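Local coordinates for protein membrane-bound lytic murein transglycosylase (Agrobacterium tumefaciens, PDB 2PNW) that probably cleaves the glycosidic bonds between N-acetylmuramic acid and N-acetylglucosamine in peptidoglycan, leaving 1,6-anhydromuramic ends, at residues P18-D23 / Y359-R364; S154-P157 / A161-E164; T308-D311 / P315-R318. All coordinates share one frame; numbering follows the deposited sequence.

Interaction 1: residues P18-D23 / Y359-R364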
loop_
_atom_site.group_PDB
_atom_site.type_symbol
_atom_site.label_atom_id
_atom_site.label_comp_id
_atom_site.label_asym_id
_atom_site.label_seq_id
_atom_site.Cartn_x
_atom_site.Cartn_y
_atom_site.Cartn_z
ATOM N N PRO A 18 20.157 2.351 -14.315
ATOM C CA PRO A 18 20.648 3.724 -14.212
ATOM C C PRO A 18 20.664 4.206 -12.768
ATOM O O PRO A 18 19.650 4.108 -12.061
ATOM C CB PRO A 18 19.645 4.521 -15.049
ATOM C CG PRO A 18 19.025 3.508 -15.971
ATOM C CD PRO A 18 18.923 2.276 -15.119
ATOM N N GLY A 19 21.828 4.678 -12.333
ATOM C CA GLY A 19 22.015 5.172 -10.986
ATOM C C GLY A 19 22.264 4.100 -9.933
ATOM O O GLY A 19 22.406 4.431 -8.771
ATOM N N TRP A 20 22.317 2.831 -10.338
ATOM C CA TRP A 20 22.611 1.721 -9.409
ATOM C C TRP A 20 23.845 2.032 -8.572
ATOM O O TRP A 20 23.815 1.968 -7.337
ATOM C CB TRP A 20 22.802 0.390 -10.167
ATOM C CG TRP A 20 23.317 -0.722 -9.289
ATOM C CD1 TRP A 20 24.595 -1.209 -9.231
ATOM C CD2 TRP A 20 22.566 -1.450 -8.317
ATOM N NE1 TRP A 20 24.677 -2.217 -8.293
ATOM C CE2 TRP A 20 23.445 -2.377 -7.713
ATOM C CE3 TRP A 20 21.224 -1.422 -7.911
ATOM C CZ2 TRP A 20 23.030 -3.263 -6.711
ATOM C CZ3 TRP A 20 20.806 -2.315 -6.916
ATOM C CH2 TRP A 20 21.711 -3.218 -6.329
ATOM N N GLY A 21 24.928 2.399 -9.251
ATOM C CA GLY A 21 26.184 2.721 -8.589
ATOM C C GLY A 21 26.134 3.820 -7.546
ATOM O O GLY A 21 27.036 3.924 -6.697
ATOM N N GLN A 22 25.102 4.655 -7.603
ATOM C CA GLN A 22 24.984 5.768 -6.669
ATOM C C GLN A 22 23.980 5.509 -5.530
ATOM O O GLN A 22 23.831 6.339 -4.629
ATOM C CB GLN A 22 24.624 7.059 -7.423
ATOM C CG GLN A 22 25.782 7.616 -8.299
ATOM C CD GLN A 22 26.211 6.651 -9.389
ATOM O OE1 GLN A 22 25.417 6.293 -10.262
ATOM N NE2 GLN A 22 27.476 6.217 -9.342
ATOM N N ASP A 23 23.294 4.366 -5.576
ATOM C CA ASP A 23 22.273 4.049 -4.564
ATOM C C ASP A 23 22.898 3.440 -3.312
ATOM O O ASP A 23 23.875 2.691 -3.395
ATOM C CB ASP A 23 21.210 3.105 -5.152
ATOM C CG ASP A 23 19.969 2.977 -4.254
ATOM O OD1 ASP A 23 19.545 3.988 -3.636
ATOM O OD2 ASP A 23 19.417 1.861 -4.178
ATOM N N TYR A 359 12.814 -2.819 -12.565
ATOM C CA TYR A 359 13.702 -3.980 -12.708
ATOM C C TYR A 359 13.536 -4.807 -11.444
ATOM O O TYR A 359 13.663 -4.272 -10.349
ATOM C CB TYR A 359 15.183 -3.577 -12.851
ATOM C CG TYR A 359 15.510 -2.565 -13.934
ATOM C CD1 TYR A 359 16.010 -2.980 -15.174
ATOM C CD2 TYR A 359 15.328 -1.198 -13.717
ATOM C CE1 TYR A 359 16.315 -2.061 -16.170
ATOM C CE2 TYR A 359 15.620 -0.254 -14.720
ATOM C CZ TYR A 359 16.122 -0.699 -15.943
ATOM O OH TYR A 359 16.449 0.228 -16.929
ATOM N N ILE A 360 13.264 -6.098 -11.580
ATOM C CA ILE A 360 13.126 -6.968 -10.405
ATOM C C ILE A 360 14.439 -7.734 -10.204
ATOM O O ILE A 360 15.107 -8.129 -11.186
ATOM C CB ILE A 360 11.868 -7.914 -10.516
ATOM C CG1 ILE A 360 11.618 -8.669 -9.202
ATOM C CG2 ILE A 360 12.000 -8.901 -11.692
ATOM C CD1 ILE A 360 10.310 -9.510 -9.221
ATOM N N LEU A 361 14.840 -7.926 -8.948
ATOM C CA LEU A 361 16.052 -8.685 -8.674
ATOM C C LEU A 361 15.623 -10.065 -8.204
ATOM O O LEU A 361 14.991 -10.197 -7.147
ATOM C CB LEU A 361 16.929 -8.004 -7.623
ATOM C CG LEU A 361 17.439 -6.566 -7.826
ATOM C CD1 LEU A 361 18.544 -6.272 -6.808
ATOM C CD2 LEU A 361 17.961 -6.329 -9.221
ATOM N N LEU A 362 15.934 -11.090 -8.995
ATOM C CA LEU A 362 15.547 -12.461 -8.616
ATOM C C LEU A 362 16.674 -13.166 -7.904
ATOM O O LEU A 362 17.821 -13.075 -8.338
ATOM C CB LEU A 362 15.121 -13.286 -9.837
ATOM C CG LEU A 362 14.053 -12.694 -10.756
ATOM C CD1 LEU A 362 13.623 -13.716 -11.785
ATOM C CD2 LEU A 362 12.844 -12.242 -9.928
ATOM N N PRO A 363 16.352 -13.907 -6.825
ATOM C CA PRO A 363 17.324 -14.770 -6.174
ATOM C C PRO A 363 17.955 -15.659 -7.247
ATOM O O PRO A 363 17.249 -16.136 -8.163
ATOM C CB PRO A 363 16.459 -15.630 -5.246
ATOM C CG PRO A 363 15.240 -14.801 -4.960
ATOM C CD PRO A 363 15.015 -13.983 -6.186
ATOM N N ARG A 364 19.264 -15.886 -7.161
ATOM C CA ARG A 364 19.946 -16.463 -8.321
ATOM C C ARG A 364 19.545 -17.898 -8.681
ATOM O O ARG A 364 19.538 -18.235 -9.862
ATOM C CB ARG A 364 21.461 -16.136 -8.367
ATOM C CG ARG A 364 22.393 -17.017 -7.599
ATOM C CD ARG A 364 23.837 -16.437 -7.602
ATOM N NE ARG A 364 24.365 -16.206 -8.948
ATOM C CZ ARG A 364 24.439 -15.017 -9.556
ATOM N NH1 ARG A 364 24.933 -14.938 -10.787
ATOM N NH2 ARG A 364 24.018 -13.903 -8.950
#

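Interaction 2: residues S154-P157 / A161-E164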
loop_
_atom_site.group_PDB
_atom_site.type_symbol
_atom_site.label_atom_id
_atom_site.label_comp_id
_atom_site.label_asym_id
_atom_site.label_seq_id
_atom_site.Cartn_x
_atom_site.Cartn_y
_atom_site.Cartn_z
ATOM N N SER A 154 -24.691 -12.534 3.479
ATOM C CA SER A 154 -25.167 -11.514 2.543
ATOM C C SER A 154 -24.054 -10.477 2.297
ATOM O O SER A 154 -22.964 -10.573 2.880
ATOM C CB SER A 154 -26.468 -10.910 3.069
ATOM O OG SER A 154 -26.267 -10.225 4.290
ATOM N N TYR A 155 -24.285 -9.505 1.422
ATOM C CA TYR A 155 -23.283 -8.452 1.222
ATOM C C TYR A 155 -23.227 -7.521 2.445
ATOM O O TYR A 155 -24.280 -7.160 3.004
ATOM C CB TYR A 155 -23.606 -7.651 -0.063
ATOM C CG TYR A 155 -23.367 -8.473 -1.308
ATOM C CD1 TYR A 155 -22.070 -8.780 -1.723
ATOM C CD2 TYR A 155 -24.449 -8.993 -2.035
ATOM C CE1 TYR A 155 -21.842 -9.565 -2.858
ATOM C CE2 TYR A 155 -24.240 -9.788 -3.161
ATOM C CZ TYR A 155 -22.937 -10.063 -3.553
ATOM O OH TYR A 155 -22.723 -10.807 -4.661
ATOM N N PHE A 156 -22.016 -7.102 2.828
ATOM C CA PHE A 156 -21.873 -6.177 3.940
ATOM C C PHE A 156 -22.297 -4.786 3.442
ATOM O O PHE A 156 -22.109 -4.481 2.256
ATOM C CB PHE A 156 -20.430 -6.176 4.472
ATOM C CG PHE A 156 -20.319 -5.579 5.835
ATOM C CD1 PHE A 156 -20.566 -6.349 6.975
ATOM C CD2 PHE A 156 -20.058 -4.203 5.982
ATOM C CE1 PHE A 156 -20.491 -5.759 8.260
ATOM C CE2 PHE A 156 -20.001 -3.621 7.244
ATOM C CZ PHE A 156 -20.210 -4.399 8.372
ATOM N N PRO A 157 -22.912 -3.965 4.316
ATOM C CA PRO A 157 -23.242 -2.575 3.934
ATOM C C PRO A 157 -22.060 -1.818 3.291
ATOM O O PRO A 157 -20.899 -2.156 3.542
ATOM C CB PRO A 157 -23.592 -1.951 5.277
ATOM C CG PRO A 157 -24.213 -3.065 6.029
ATOM C CD PRO A 157 -23.368 -4.257 5.700
ATOM N N ALA A 161 -23.821 3.451 3.801
ATOM C CA ALA A 161 -24.654 2.895 4.869
ATOM C C ALA A 161 -23.919 2.977 6.222
ATOM O O ALA A 161 -24.515 3.241 7.269
ATOM C CB ALA A 161 -25.041 1.469 4.551
ATOM N N ILE A 162 -22.613 2.772 6.180
ATOM C CA ILE A 162 -21.792 2.849 7.412
ATOM C C ILE A 162 -21.698 4.309 7.902
ATOM O O ILE A 162 -21.969 4.599 9.087
ATOM C CB ILE A 162 -20.424 2.188 7.210
ATOM C CG1 ILE A 162 -20.635 0.690 6.837
ATOM C CG2 ILE A 162 -19.542 2.352 8.480
ATOM C CD1 ILE A 162 -19.396 0.107 6.096
ATOM N N ASP A 163 -21.398 5.227 6.987
ATOM C CA ASP A 163 -21.380 6.663 7.302
ATOM C C ASP A 163 -22.729 7.161 7.833
ATOM O O ASP A 163 -22.759 8.087 8.652
ATOM C CB ASP A 163 -20.989 7.517 6.087
ATOM C CG ASP A 163 -19.506 7.457 5.770
ATOM O OD1 ASP A 163 -18.725 6.877 6.570
ATOM O OD2 ASP A 163 -19.087 8.051 4.742
ATOM N N GLU A 164 -23.827 6.556 7.382
ATOM C CA GLU A 164 -25.185 6.943 7.824
ATOM C C GLU A 164 -25.592 6.276 9.146
ATOM O O GLU A 164 -26.692 6.530 9.678
ATOM C CB GLU A 164 -26.223 6.635 6.735
ATOM C CG GLU A 164 -26.105 7.501 5.484
ATOM C CD GLU A 164 -27.102 7.072 4.391
ATOM O OE1 GLU A 164 -27.517 5.879 4.334
ATOM O OE2 GLU A 164 -27.430 7.930 3.567
#

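Interaction 3: residues T308-D311 / P315-R318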
loop_
_atom_site.group_PDB
_atom_site.type_symbol
_atom_site.label_atom_id
_atom_site.label_comp_id
_atom_site.label_asym_id
_atom_site.label_seq_id
_atom_site.Cartn_x
_atom_site.Cartn_y
_atom_site.Cartn_z
ATOM N N THR A 308 11.753 14.010 -9.354
ATOM C CA THR A 308 12.922 14.674 -8.788
ATOM C C THR A 308 12.730 15.165 -7.366
ATOM O O THR A 308 13.707 15.383 -6.660
ATOM C CB THR A 308 13.372 15.858 -9.675
ATOM O OG1 THR A 308 12.284 16.785 -9.822
ATOM C CG2 THR A 308 13.774 15.355 -11.049
ATOM N N HIS A 309 11.478 15.315 -6.927
ATOM C CA HIS A 309 11.217 15.947 -5.638
ATOM C C HIS A 309 11.364 15.032 -4.421
ATOM O O HIS A 309 11.225 15.492 -3.285
ATOM C CB HIS A 309 9.881 16.714 -5.640
ATOM C CG HIS A 309 8.665 15.843 -5.569
ATOM N ND1 HIS A 309 8.110 15.250 -6.679
ATOM C CD2 HIS A 309 7.868 15.508 -4.527
ATOM C CE1 HIS A 309 7.036 14.565 -6.326
ATOM N NE2 HIS A 309 6.862 14.713 -5.024
ATOM N N LEU A 310 11.675 13.754 -4.658
ATOM C CA LEU A 310 12.033 12.838 -3.563
ATOM C C LEU A 310 13.556 12.681 -3.423
ATOM O O LEU A 310 14.033 11.927 -2.578
ATOM C CB LEU A 310 11.372 11.458 -3.743
ATOM C CG LEU A 310 9.871 11.425 -4.035
ATOM C CD1 LEU A 310 9.363 9.993 -4.125
ATOM C CD2 LEU A 310 9.109 12.204 -2.964
ATOM N N ASP A 311 14.316 13.384 -4.263
ATOM C CA ASP A 311 15.774 13.272 -4.249
ATOM C C ASP A 311 16.422 14.651 -4.356
ATOM O O ASP A 311 17.513 14.781 -4.928
ATOM C CB ASP A 311 16.265 12.385 -5.401
ATOM C CG ASP A 311 15.955 10.908 -5.191
ATOM O OD1 ASP A 311 14.840 10.469 -5.547
ATOM O OD2 ASP A 311 16.847 10.182 -4.707
ATOM N N PRO A 315 17.194 12.721 -10.166
ATOM C CA PRO A 315 16.271 11.670 -10.575
ATOM C C PRO A 315 16.131 10.537 -9.550
ATOM O O PRO A 315 17.101 10.154 -8.895
ATOM C CB PRO A 315 16.883 11.143 -11.877
ATOM C CG PRO A 315 18.312 11.556 -11.837
ATOM C CD PRO A 315 18.329 12.846 -11.101
ATOM N N PHE A 316 14.910 10.028 -9.421
ATOM C CA PHE A 316 14.609 8.885 -8.563
ATOM C C PHE A 316 15.201 7.622 -9.192
ATOM O O PHE A 316 14.853 7.260 -10.315
ATOM C CB PHE A 316 13.076 8.759 -8.448
ATOM C CG PHE A 316 12.611 7.736 -7.436
ATOM C CD1 PHE A 316 12.271 8.133 -6.151
ATOM C CD2 PHE A 316 12.488 6.387 -7.780
ATOM C CE1 PHE A 316 11.821 7.206 -5.197
ATOM C CE2 PHE A 316 12.036 5.448 -6.825
ATOM C CZ PHE A 316 11.707 5.873 -5.533
ATOM N N ALA A 317 16.104 6.965 -8.478
ATOM C CA ALA A 317 16.700 5.714 -8.943
ATOM C C ALA A 317 17.195 4.947 -7.734
ATOM O O ALA A 317 18.303 5.189 -7.257
ATOM C CB ALA A 317 17.867 5.983 -9.927
ATOM N N ARG A 318 16.381 4.014 -7.238
ATOM C CA ARG A 318 16.736 3.328 -5.999
ATOM C C ARG A 318 16.170 1.930 -5.937
ATOM O O ARG A 318 15.182 1.617 -6.600
ATOM C CB ARG A 318 16.296 4.137 -4.765
ATOM C CG ARG A 318 14.818 4.312 -4.596
ATOM C CD ARG A 318 14.494 5.155 -3.359
ATOM N NE ARG A 318 14.714 6.594 -3.572
ATOM C CZ ARG A 318 14.180 7.557 -2.811
ATOM N NH1 ARG A 318 13.390 7.250 -1.783
ATOM N NH2 ARG A 318 14.434 8.837 -3.072
HETATM O O HOH W 1 16.530 7.740 -5.605
#

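Interaction 1: residues P18-D23 / Y359-R364
Tyr359 carries its phenol across the ring of Pro18, with the hydroxyl end doing most of the touching: OH lies 3.7 Å from Pro18 CD. Behind it, CE2 and CZ of Tyr359 follow at 4.2 Å from the same CD. The two side chains cross at about a right angle, and Pro18 CD is the ring corner that touches the hydroxyl. Tyr359 reaches it by setting CG anti to its own carbonyl carbon (chi1 -53°), which swings the ring out from the strand. Two residues on, Leu361 turns the same way and offers its CD1 to Trp20, whose CH2 corner stands 4.4 Å off. This second touch is looser, and the whole interface is small, with 111 Å² buried over both sides. Trp20 is held mainly from elsewhere: its NE1 donates to Glu80 and its ring meets that of Phe14. Trp20 also opens the 3-10 segment 20-22, with Gln22 N bonded to Gly19 O at 2.9 Å. The contact is van der Waals packing of the N-terminal loop against the end of strand 353-363, in the 3D-domain range. That strand is bonded through its backbone to strands 299-304 and 83-89, while the loop, on its way to helix 28-39, also lays Trp20 against Leu319 of strand 316-324.

Interaction 2: residues S154-P157 / A161-E164
This is the lead-in to the short helix 159-163 of the MltA insert region, and its apolar pairing has the form of a hydrophobic staple: Pro157, two places before the helix, packs on Ile162, the fourth residue in it. Pro157 CB lies 4.3 Å from Ile162 CG1, and Ala161 CB comes closer, 3.8 Å from Pro157 CB. From Ile162 the working atom is CD1. With CG1 anti to the carbonyl carbon (chi1 -60°) and the chain then extended, that methyl reaches back toward the loop and stands 3.7 Å from Pro157 O. The same methyl meets Phe156 at its edge, in the plane of the ring, with CE2 3.9 Å away; the phenyl and the isoleucine chain cross at about a right angle. One face of that phenyl is overlaid near its rim by Pro157 CD, 3.2 Å above the plane, so the ring is bordered by its own successor on a face and by the helix at an edge. Side chains of the two segments share apolar packing alone. The polar work is done by others: Asp158 OD1 takes the N-H of Ala161, and His212 gives weak bonds to the carbonyls of Phe156 and Pro157. The loop thus carries the chain from the three-stranded sheet, where Phe156 still touches Lys147 of strand 145-149, into helix 159-163, whose Ile162 also leans on Tyr258.

Interaction 3: residues T308-D311 / P315-R318
Arg318 reaches across from strand 316-324 to the turn at 308-311, and it can be followed outward from its CB, which packs beside Asp23. CG sits between the backbone N and the carbonyl carbon (chi1 65°), and a bend at chi3 (77°) folds the end of the chain back over Phe316. Arg318 NE donates to a water O at 3.0 Å. CZ lies in the middle of a guanidinium that has Phe316 CE1 over its centre, 3.3 Å above the plane. NH1 turns away to the carbonyl of Gly284, while NH2 faces the turn. There Arg318 NH2 gives a weak bond to Leu310 O at 3.2 Å. Arg318 NH2 also makes weak bonds to both carboxylate oxygens of Asp311, OD1 at 3.0 Å and OD2 at 3.2 Å, forming a salt bridge with the two flat groups 75° apart. The water from Arg318 NE joins the same pair: its O donates to Asp311 OD2 at 2.6 Å and accepts from Ala317 N at 3.0 Å. Alongside these bonds, Leu310 CD1 packs on Phe316 CE1 at 3.9 Å. The type I beta turn from Thr308 to Asp311 brings Leu310 O and the Asp311 carboxylate to the one nitrogen. Sharing two hydrogens among three acceptors is consistent with the weak bonds. These bonds, the opposite charges, the bridging water and the Phe316 CE1 contact on the guanidinium face probably act together, tying the turn in the connecting loop to the start of strand 316-324.

From the N terminus, the chain passes 18-23 early and meets its partner only at 359-364, so interaction 1 closes a loop of over three hundred residues that encloses the other two. Interaction 2 comes first within it, a local closure over three residues in the insert region; interaction 3, equally local, follows in the 3D domain. These two stand in series and do not cross. Interactions 1 and 3 are neighbours: Pro18 O touches Ala317 CB at 3.4 Å, so the N-terminal loop, the 308-311 turn and strand 316-324, and the last strand are tied together. Interaction 2 sits across the molecule, its nearest atoms about 33 Å from interaction 1.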